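Local coordinates for flagellin (Burkholderia pseudomallei, PDB 4CFI), which probably polymerises into the bacterial flagellar filament as its repeating subunit and is a target of the immune response, at residues N55-A58 with S59-Y63; A186-T189 with S190-S193; A194-A197 with T198-A201; S225-T228 with G229-A233. One frame throughout, in Å; residues are numbered along the deposited sequence. Where two conformers were deposited one is given.

Contact 1 (N55-A58 with S59-Y63); sequences NRIA and SQTNY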
loop_
_atom_site.group_PDB
_atom_site.type_symbol
_atom_site.label_atom_id
_atom_site.label_comp_id
_atom_site.label_asym_id
_atom_site.label_seq_id
_atom_site.Cartn_x
_atom_site.Cartn_y
_atom_site.Cartn_z
ATOM N N ASN A 55 5.755 17.665 -0.775
ATOM C CA ASN A 55 4.847 18.792 -0.925
ATOM C C ASN A 55 5.497 19.981 -1.624
ATOM O O ASN A 55 4.797 20.702 -2.351
ATOM C CB ASN A 55 4.232 19.221 0.420
ATOM C CG ASN A 55 3.208 18.236 0.945
ATOM O OD1 ASN A 55 3.160 17.946 2.154
ATOM N ND2 ASN A 55 2.388 17.732 0.077
ATOM N N ARG A 56 6.797 20.188 -1.425
ATOM C CA ARG A 56 7.502 21.238 -2.156
ATOM C C ARG A 56 7.550 20.934 -3.652
ATOM O O ARG A 56 7.306 21.805 -4.492
ATOM C CB ARG A 56 8.920 21.435 -1.627
ATOM C CG ARG A 56 9.591 22.713 -2.123
ATOM C CD ARG A 56 11.110 22.719 -1.925
ATOM N NE ARG A 56 11.742 21.612 -2.624
ATOM C CZ ARG A 56 11.879 21.534 -3.941
ATOM N NH1 ARG A 56 11.515 22.535 -4.743
ATOM N NH2 ARG A 56 12.397 20.441 -4.476
ATOM N N ILE A 57 7.893 19.701 -3.990
ATOM C CA ILE A 57 7.960 19.321 -5.398
ATOM C C ILE A 57 6.582 19.526 -6.054
ATOM O O ILE A 57 6.471 20.060 -7.172
ATOM C CB ILE A 57 8.463 17.864 -5.545
ATOM C CG1 ILE A 57 9.918 17.734 -5.050
ATOM C CG2 ILE A 57 8.291 17.383 -6.974
ATOM C CD1 ILE A 57 10.284 16.321 -4.621
ATOM N N ALA A 58 5.526 19.095 -5.371
ATOM C CA ALA A 58 4.176 19.189 -5.931
ATOM C C ALA A 58 3.710 20.638 -6.091
ATOM O O ALA A 58 3.036 20.966 -7.071
ATOM C CB ALA A 58 3.172 18.416 -5.089
ATOM N N SER A 59 4.040 21.494 -5.130
ATOM C CA SER A 59 3.586 22.887 -5.159
ATOM C C SER A 59 4.492 23.834 -5.947
ATOM O O SER A 59 4.076 24.949 -6.259
ATOM C CB SER A 59 3.344 23.431 -3.741
ATOM O OG SER A 59 4.543 23.591 -3.005
ATOM N N GLN A 60 5.713 23.407 -6.268
ATOM C CA GLN A 60 6.673 24.308 -6.886
ATOM C C GLN A 60 7.175 23.880 -8.265
ATOM O O GLN A 60 7.761 24.720 -8.961
ATOM C CB GLN A 60 7.870 24.552 -5.951
ATOM C CG GLN A 60 7.504 25.063 -4.558
ATOM C CD GLN A 60 6.575 26.266 -4.528
ATOM O OE1 GLN A 60 5.666 26.362 -3.662
ATOM N NE2 GLN A 60 6.782 27.194 -5.448
ATOM N N THR A 61 6.981 22.629 -8.695
ATOM C CA THR A 61 7.477 22.235 -10.013
ATOM C C THR A 61 6.668 23.014 -11.047
ATOM O O THR A 61 5.429 22.935 -11.060
ATOM C CB THR A 61 7.318 20.730 -10.273
ATOM O OG1 THR A 61 8.075 20.010 -9.291
ATOM C CG2 THR A 61 7.854 20.351 -11.630
ATOM N N ASN A 62 7.349 23.791 -11.894
ATOM C CA ASN A 62 6.634 24.703 -12.781
ATOM C C ASN A 62 7.401 24.927 -14.058
ATOM O O ASN A 62 8.620 24.795 -14.103
ATOM C CB ASN A 62 6.278 26.033 -12.070
ATOM C CG ASN A 62 7.478 26.935 -11.824
ATOM O OD1 ASN A 62 7.982 27.006 -10.699
ATOM N ND2 ASN A 62 7.903 27.661 -12.844
ATOM N N TYR A 63 6.660 25.267 -15.104
ATOM C CA TYR A 63 7.240 25.662 -16.377
ATOM C C TYR A 63 6.810 27.086 -16.665
ATOM O O TYR A 63 5.613 27.377 -16.756
ATOM C CB TYR A 63 6.790 24.731 -17.503
ATOM C CG TYR A 63 7.568 24.980 -18.779
ATOM C CD1 TYR A 63 8.898 24.569 -18.898
ATOM C CD2 TYR A 63 7.001 25.668 -19.836
ATOM C CE1 TYR A 63 9.624 24.810 -20.047
ATOM C CE2 TYR A 63 7.720 25.917 -20.994
ATOM C CZ TYR A 63 9.027 25.485 -21.086
ATOM O OH TYR A 63 9.734 25.730 -22.225
HETATM O O HOH W 1 3.421 21.790 -9.636
#
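Ile57 and Thr61 meet through one oxygen at the C-terminal end of helix 37-60, within the N-terminal helical region of flagellin. Ile57 O accepts two bonds from Thr61. The hydroxyl OG1 reaches Ile57 O at 2.7 Å, and the amide Thr61 N reaches the same O at 3.0 Å. The two donors come from opposite faces of the carbonyl plane. OG1 lies beside the Thr61 backbone N and opposite its carbonyl carbon (chi1 -61°), which turns it back toward the helix. The two side chains run alongside each other and point the same way, with Ile57 CG2 against Thr61 OG1. Two residues earlier, Ser59 N bonds to Asn55 O. Arg56 O takes only a weak bond from Gln60 N, and the aliphatic parts of Arg56 and Gln60 cross at about a right angle. The guanidinium of Arg56 forms a salt bridge with Glu53. Outside the turn, Ile57 packs on Ser15 of helix 2-31, and Thr61 touches Ile68 and Leu69. Thr61 is the first residue to leave helical geometry, and strand 62-63 follows. A water spans this exit, donating to Ala58 O and to Thr61 O at 2.7 Å each.

Contact 2 (A186-T189 with S190-S193); sequences ALST and SATS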
loop_
_atom_site.group_PDB
_atom_site.type_symbol
_atom_site.label_atom_id
_atom_site.label_comp_id
_atom_site.label_asym_id
_atom_site.label_seq_id
_atom_site.Cartn_x
_atom_site.Cartn_y
_atom_site.Cartn_z
ATOM N N ALA A 186 -12.030 -10.554 9.969
ATOM C CA ALA A 186 -12.724 -10.956 11.181
ATOM C C ALA A 186 -12.329 -12.402 11.493
ATOM O O ALA A 186 -12.427 -13.267 10.635
ATOM C CB ALA A 186 -14.227 -10.859 10.966
ATOM N N LEU A 187 -11.837 -12.636 12.706
ATOM C CA LEU A 187 -11.332 -13.938 13.125
ATOM C C LEU A 187 -12.326 -14.602 14.078
ATOM O O LEU A 187 -12.715 -13.998 15.076
ATOM C CB LEU A 187 -10.015 -13.744 13.858
ATOM C CG LEU A 187 -9.275 -15.010 14.290
ATOM C CD1 LEU A 187 -8.745 -15.783 13.094
ATOM C CD2 LEU A 187 -8.119 -14.644 15.223
ATOM N N SER A 188 -12.699 -15.842 13.803
ATOM C CA SER A 188 -13.637 -16.549 14.652
ATOM C C SER A 188 -13.100 -16.733 16.047
ATOM O O SER A 188 -11.901 -16.886 16.242
ATOM C CB SER A 188 -13.947 -17.919 14.063
ATOM O OG SER A 188 -12.762 -18.718 14.032
ATOM N N THR A 189 -13.997 -16.810 17.020
ATOM C CA THR A 189 -13.555 -17.162 18.368
ATOM C C THR A 189 -12.996 -18.597 18.396
ATOM O O THR A 189 -12.059 -18.890 19.156
ATOM C CB THR A 189 -14.661 -16.955 19.407
ATOM O OG1 THR A 189 -15.803 -17.706 19.008
ATOM C CG2 THR A 189 -15.029 -15.466 19.527
ATOM N N SER A 190 -13.566 -19.484 17.583
ATOM C CA SER A 190 -13.099 -20.865 17.515
ATOM C C SER A 190 -11.654 -20.993 17.047
ATOM O O SER A 190 -11.019 -22.003 17.312
ATOM C CB SER A 190 -14.012 -21.703 16.620
ATOM O OG SER A 190 -15.267 -21.920 17.236
ATOM N N ALA A 191 -11.144 -19.999 16.325
ATOM C CA ALA A 191 -9.753 -20.058 15.864
ATOM C C ALA A 191 -8.730 -20.052 16.997
ATOM O O ALA A 191 -7.630 -20.590 16.818
ATOM C CB ALA A 191 -9.467 -18.917 14.901
ATOM N N THR A 192 -9.067 -19.437 18.143
ATOM C CA THR A 192 -8.107 -19.307 19.236
ATOM C C THR A 192 -8.639 -19.759 20.596
ATOM O O THR A 192 -7.934 -19.625 21.594
ATOM C CB THR A 192 -7.589 -17.863 19.353
ATOM O OG1 THR A 192 -8.686 -17.028 19.733
ATOM C CG2 THR A 192 -6.922 -17.370 18.049
ATOM N N SER A 193 -9.864 -20.270 20.653
ATOM C CA SER A 193 -10.459 -20.610 21.955
ATOM C C SER A 193 -9.692 -21.695 22.689
ATOM O O SER A 193 -9.735 -21.745 23.915
ATOM C CB SER A 193 -11.928 -20.998 21.816
ATOM O OG SER A 193 -12.077 -22.083 20.925
HETATM O O HOH W 2 -10.135 -15.657 17.930
HETATM O O HOH W 3 -11.235 -17.205 21.281
HETATM O O HOH W 4 -16.199 -20.227 19.883
#
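With CG of Leu187 opposite its backbone N (chi1 -176°), the branched end of the side chain swings over to Ala191. Ser188 differs: its OG sits between the backbone N and the carbonyl carbon (chi1 63°), facing the amide of Ala191. Residues 188-191 form a beta turn, closed by Ala191 N to Ser188 O, in the loop that leads to helix 197-213 of the flagellin D2 domain. Leu187 CD1 rests on Ala191 CB at 3.7 Å. The other branch, CD2, meets Thr192 CG2 more loosely, and these two side chains cross at about a right angle. Ala191 N is held twice by Ser188. It bonds to Ser188 O at 3.2 Å, coming from well above the carbonyl plane, and makes a weak bond to Ser188 OG at 3.1 Å. Thr192 N bonds to Thr189 O, also from above the carbonyl plane. The apolar side of the turn faces inward. Leu187 packs on Val166 and Phe167 of helix 160-167 and on Ala203 and Val207 of helix 197-213, while Ala191 touches Val117 of strand 111-119. Waters complete the polar side. Two of them use the Thr192 hydroxyl to tie the turn together. One donates to Thr189 O at 2.8 Å and hydrogen-bonds Thr192 OG1 at 3.0 Å. The other donates to Ser188 O and hydrogen-bonds Thr192 OG1 at 2.7 Å.

Contact 3 (A194-A197 with T198-A201); sequences ALSA and TDQA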
loop_
_atom_site.group_PDB
_atom_site.type_symbol
_atom_site.label_atom_id
_atom_site.label_comp_id
_atom_site.label_asym_id
_atom_site.label_seq_id
_atom_site.Cartn_x
_atom_site.Cartn_y
_atom_site.Cartn_z
ATOM N N ALA A 194 -8.964 -22.527 21.950
ATOM C CA ALA A 194 -8.192 -23.588 22.583
ATOM C C ALA A 194 -6.848 -23.121 23.129
ATOM O O ALA A 194 -6.160 -23.891 23.819
ATOM C CB ALA A 194 -7.982 -24.727 21.598
ATOM N N LEU A 195 -6.458 -21.896 22.778
ATOM C CA LEU A 195 -5.174 -21.321 23.162
ATOM C C LEU A 195 -5.285 -20.508 24.458
ATOM O O LEU A 195 -6.382 -20.229 24.929
ATOM C CB LEU A 195 -4.641 -20.431 22.043
ATOM C CG LEU A 195 -4.397 -21.141 20.705
ATOM C CD1 LEU A 195 -3.956 -20.118 19.677
ATOM C CD2 LEU A 195 -3.388 -22.272 20.830
ATOM N N SER A 196 -4.142 -20.135 25.025
ATOM C CA SER A 196 -4.082 -19.331 26.240
ATOM C C SER A 196 -4.684 -17.939 26.040
ATOM O O SER A 196 -4.792 -17.434 24.917
ATOM C CB SER A 196 -2.627 -19.157 26.690
ATOM O OG SER A 196 -1.924 -18.284 25.815
ATOM N N ALA A 197 -5.017 -17.281 27.146
ATOM C CA ALA A 197 -5.504 -15.899 27.105
ATOM C C ALA A 197 -4.505 -14.982 26.388
ATOM O O ALA A 197 -4.896 -14.128 25.603
ATOM C CB ALA A 197 -5.781 -15.385 28.513
ATOM N N THR A 198 -3.218 -15.189 26.628
ATOM C CA THR A 198 -2.199 -14.368 26.001
ATOM C C THR A 198 -2.165 -14.596 24.486
ATOM O O THR A 198 -2.056 -13.639 23.714
ATOM C CB THR A 198 -0.812 -14.635 26.618
ATOM O OG1 THR A 198 -0.809 -14.218 27.992
ATOM C CG2 THR A 198 0.283 -13.877 25.856
ATOM N N ASP A 199 -2.265 -15.849 24.052
ATOM C CA ASP A 199 -2.323 -16.119 22.618
ATOM C C ASP A 199 -3.589 -15.537 21.984
ATOM O O ASP A 199 -3.546 -15.079 20.850
ATOM C CB ASP A 199 -2.263 -17.614 22.311
ATOM C CG ASP A 199 -0.860 -18.208 22.436
ATOM O OD1 ASP A 199 0.121 -17.461 22.419
ATOM O OD2 ASP A 199 -0.761 -19.442 22.523
ATOM N N GLN A 200 -4.704 -15.572 22.697
ATOM C CA GLN A 200 -5.941 -14.985 22.189
ATOM C C GLN A 200 -5.763 -13.474 21.989
ATOM O O GLN A 200 -6.133 -12.928 20.939
ATOM C CB GLN A 200 -7.127 -15.277 23.086
ATOM C CG GLN A 200 -7.493 -16.756 23.115
ATOM C CD GLN A 200 -8.615 -17.074 24.074
ATOM O OE1 GLN A 200 -9.447 -16.215 24.398
ATOM N NE2 GLN A 200 -8.656 -18.304 24.536
ATOM N N ALA A 201 -5.145 -12.808 22.964
ATOM C CA ALA A 201 -4.865 -11.373 22.869
ATOM C C ALA A 201 -3.877 -11.078 21.738
ATOM O O ALA A 201 -4.015 -10.075 21.015
ATOM C CB ALA A 201 -4.324 -10.839 24.202
HETATM O O HOH W 5 -1.810 -21.306 24.006
#
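Ala197, Asp199 and Gln200 bury the most surface here, where the chain enters helix 197-213. Ala197 is the first residue of the helix. Its O accepts from Ala201 N at 3.0 Å in a regular helical bond. The Asp199 side chain packs against Leu195, the residue before the cap. Its CB meets Leu195 CB at 3.7 Å, and the two side chains cross at about a right angle. Its backbone N is the donor to Ser196 OG at 3.0 Å, in a nearly straight bond (N-H...O 165°). The carboxylate has its own partners: OD2 forms a salt bridge with Lys116 of strand 111-119 and accepts a hydrogen bond from a water that also accepts from Ser196 N. Gln200 is gripped at two points. Its backbone N bonds to Ser196 O at 2.9 Å. Its side chain, with CG beside the backbone N (chi1 -67°) and extended beyond, runs back past Ser196 O, and NE2 donates to Leu195 O at 3.0 Å. That donor stands above the carbonyl plane of Leu195, 38° out of it. The amide therefore ties the helix to the residue before the cap. Leu195 also packs on Lys116 and Ala118, which sets the helix start against the sheet. Ser196 OG, accepting from the amide three residues on, makes this a classic serine N-cap at the start of a D2-domain helix.

Contact 4 (S225-T228 with G229-A233); sequences STQT and GAYQA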
loop_
_atom_site.group_PDB
_atom_site.type_symbol
_atom_site.label_atom_id
_atom_site.label_comp_id
_atom_site.label_asym_id
_atom_site.label_seq_id
_atom_site.Cartn_x
_atom_site.Cartn_y
_atom_site.Cartn_z
ATOM N N SER A 225 6.602 5.618 13.569
ATOM C CA SER A 225 7.023 5.528 14.952
ATOM C C SER A 225 6.387 4.354 15.689
ATOM O O SER A 225 6.690 4.157 16.863
ATOM C CB SER A 225 6.738 6.847 15.700
ATOM O OG SER A 225 5.366 7.039 15.944
ATOM N N THR A 226 5.481 3.624 15.028
ATOM C CA THR A 226 4.954 2.368 15.545
ATOM C C THR A 226 5.137 1.319 14.466
ATOM O O THR A 226 5.244 1.645 13.272
ATOM C CB THR A 226 3.463 2.435 15.888
ATOM O OG1 THR A 226 2.702 2.627 14.685
ATOM C CG2 THR A 226 3.178 3.537 16.888
ATOM N N GLN A 227 5.166 0.051 14.869
ATOM C CA GLN A 227 5.402 -1.046 13.924
ATOM C C GLN A 227 4.309 -1.099 12.852
ATOM O O GLN A 227 4.603 -1.227 11.655
ATOM C CB GLN A 227 5.475 -2.392 14.651
ATOM C CG GLN A 227 5.904 -3.544 13.750
ATOM C CD GLN A 227 7.395 -3.533 13.477
ATOM O OE1 GLN A 227 8.084 -2.584 13.832
ATOM N NE2 GLN A 227 7.901 -4.593 12.864
ATOM N N THR A 228 3.053 -0.977 13.277
ATOM C CA THR A 228 1.927 -0.973 12.339
ATOM C C THR A 228 2.059 0.199 11.374
ATOM O O THR A 228 1.853 0.028 10.177
ATOM C CB THR A 228 0.578 -0.912 13.075
ATOM O OG1 THR A 228 0.413 -2.128 13.815
ATOM C CG2 THR A 228 -0.597 -0.722 12.118
ATOM N N GLY A 229 2.429 1.368 11.877
ATOM C CA GLY A 229 2.586 2.540 11.026
ATOM C C GLY A 229 3.702 2.396 10.015
ATOM O O GLY A 229 3.584 2.851 8.885
ATOM N N ALA A 230 4.792 1.754 10.411
ATOM C CA ALA A 230 5.894 1.451 9.504
ATOM C C ALA A 230 5.468 0.499 8.378
ATOM O O ALA A 230 5.823 0.694 7.204
ATOM C CB ALA A 230 7.087 0.899 10.272
ATOM N N TYR A 231 4.722 -0.548 8.739
ATOM C CA TYR A 231 4.192 -1.454 7.732
ATOM C C TYR A 231 3.206 -0.743 6.792
ATOM O O TYR A 231 3.233 -0.985 5.569
ATOM C CB TYR A 231 3.524 -2.665 8.378
ATOM C CG TYR A 231 4.451 -3.618 9.129
ATOM C CD1 TYR A 231 5.805 -3.738 8.817
ATOM C CD2 TYR A 231 3.944 -4.450 10.127
ATOM C CE1 TYR A 231 6.620 -4.630 9.502
ATOM C CE2 TYR A 231 4.756 -5.349 10.814
ATOM C CZ TYR A 231 6.086 -5.444 10.490
ATOM O OH TYR A 231 6.893 -6.327 11.188
ATOM N N GLN A 232 2.342 0.116 7.335
ATOM C CA GLN A 232 1.456 0.907 6.482
ATOM C C GLN A 232 2.259 1.774 5.513
ATOM O O GLN A 232 1.881 1.898 4.346
ATOM C CB GLN A 232 0.562 1.801 7.332
ATOM C CG GLN A 232 -0.550 1.065 8.058
ATOM C CD GLN A 232 -1.294 1.981 9.015
ATOM O OE1 GLN A 232 -0.677 2.596 9.889
ATOM N NE2 GLN A 232 -2.615 2.075 8.870
ATOM N N ALA A 233 3.366 2.350 5.995
ATOM C CA ALA A 233 4.208 3.200 5.144
ATOM C C ALA A 233 4.843 2.421 3.999
ATOM O O ALA A 233 4.952 2.938 2.889
ATOM C CB ALA A 233 5.280 3.910 5.958
#
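A threonine N-cap starts helix 227-257, the long C-terminal helix of this flagellin fragment. Thr226 OG1 accepts from Gly229 N at 3.1 Å, and Thr226 O accepts from Ala230 N at 2.9 Å. The hydroxyl reaches that amide because it sits between the backbone N and the carbonyl carbon of Thr226 (chi1 66°). One residue on, Gln227 and Tyr231 pair through both backbone and side chain. Tyr231 N bonds to Gln227 O, and the same carbonyl oxygen stands 3.4 Å above one face of the Tyr231 ring, displaced toward its rim. Gln227 has two conformers. In the one given here its chain bends at chi2 and brings CG within 3.6 Å of Tyr231 CE2. Its amide is steeply turned against the ring, with the planes 71° apart. In this conformer Gln227 NE2 donates to Tyr231 OH at 2.6 Å, a short distance that leaves the bond's details doubtful. NE2 also bonds to Ser31 O, at the end of helix 2-31. Further along, Gln232 N bonds to Thr228 O, and CG of Gln232 lies 3.4 Å from that oxygen. The Gln232 amide is held by Gln217 and by Ala212 O, while Tyr231 and Thr228 pack on helix 197-213. In that conformer alone, the Gln227 amide serves the phenol and Ser31 O, which would restrict its rotation and link the first turn to helix 2-31.

How the contacts relate
Contacts 1 and 4 belong to the long-helix part of the chain, about 27 Å apart between centres. Contacts 2 and 3 lie in the D2 range, and contact 1 is on the opposite side of the chain's centre from both. Contact 3 is a surface contact; the other three are partly buried. Contacts 3 and 4 begin successive helices with hydroxyl caps, one with an aspartate paired to Lys116 outside the contact, the other with a glutamine-tyrosine pair. Contact 1 ends a helix instead, with its threonine hydroxyl donating. Contact 2 has no regular helix and combines backbone turn bonds with apolar packing and bridging waters. It runs straight into contact 3, where Gln200 CG touches Thr192 O at 3.3 Å.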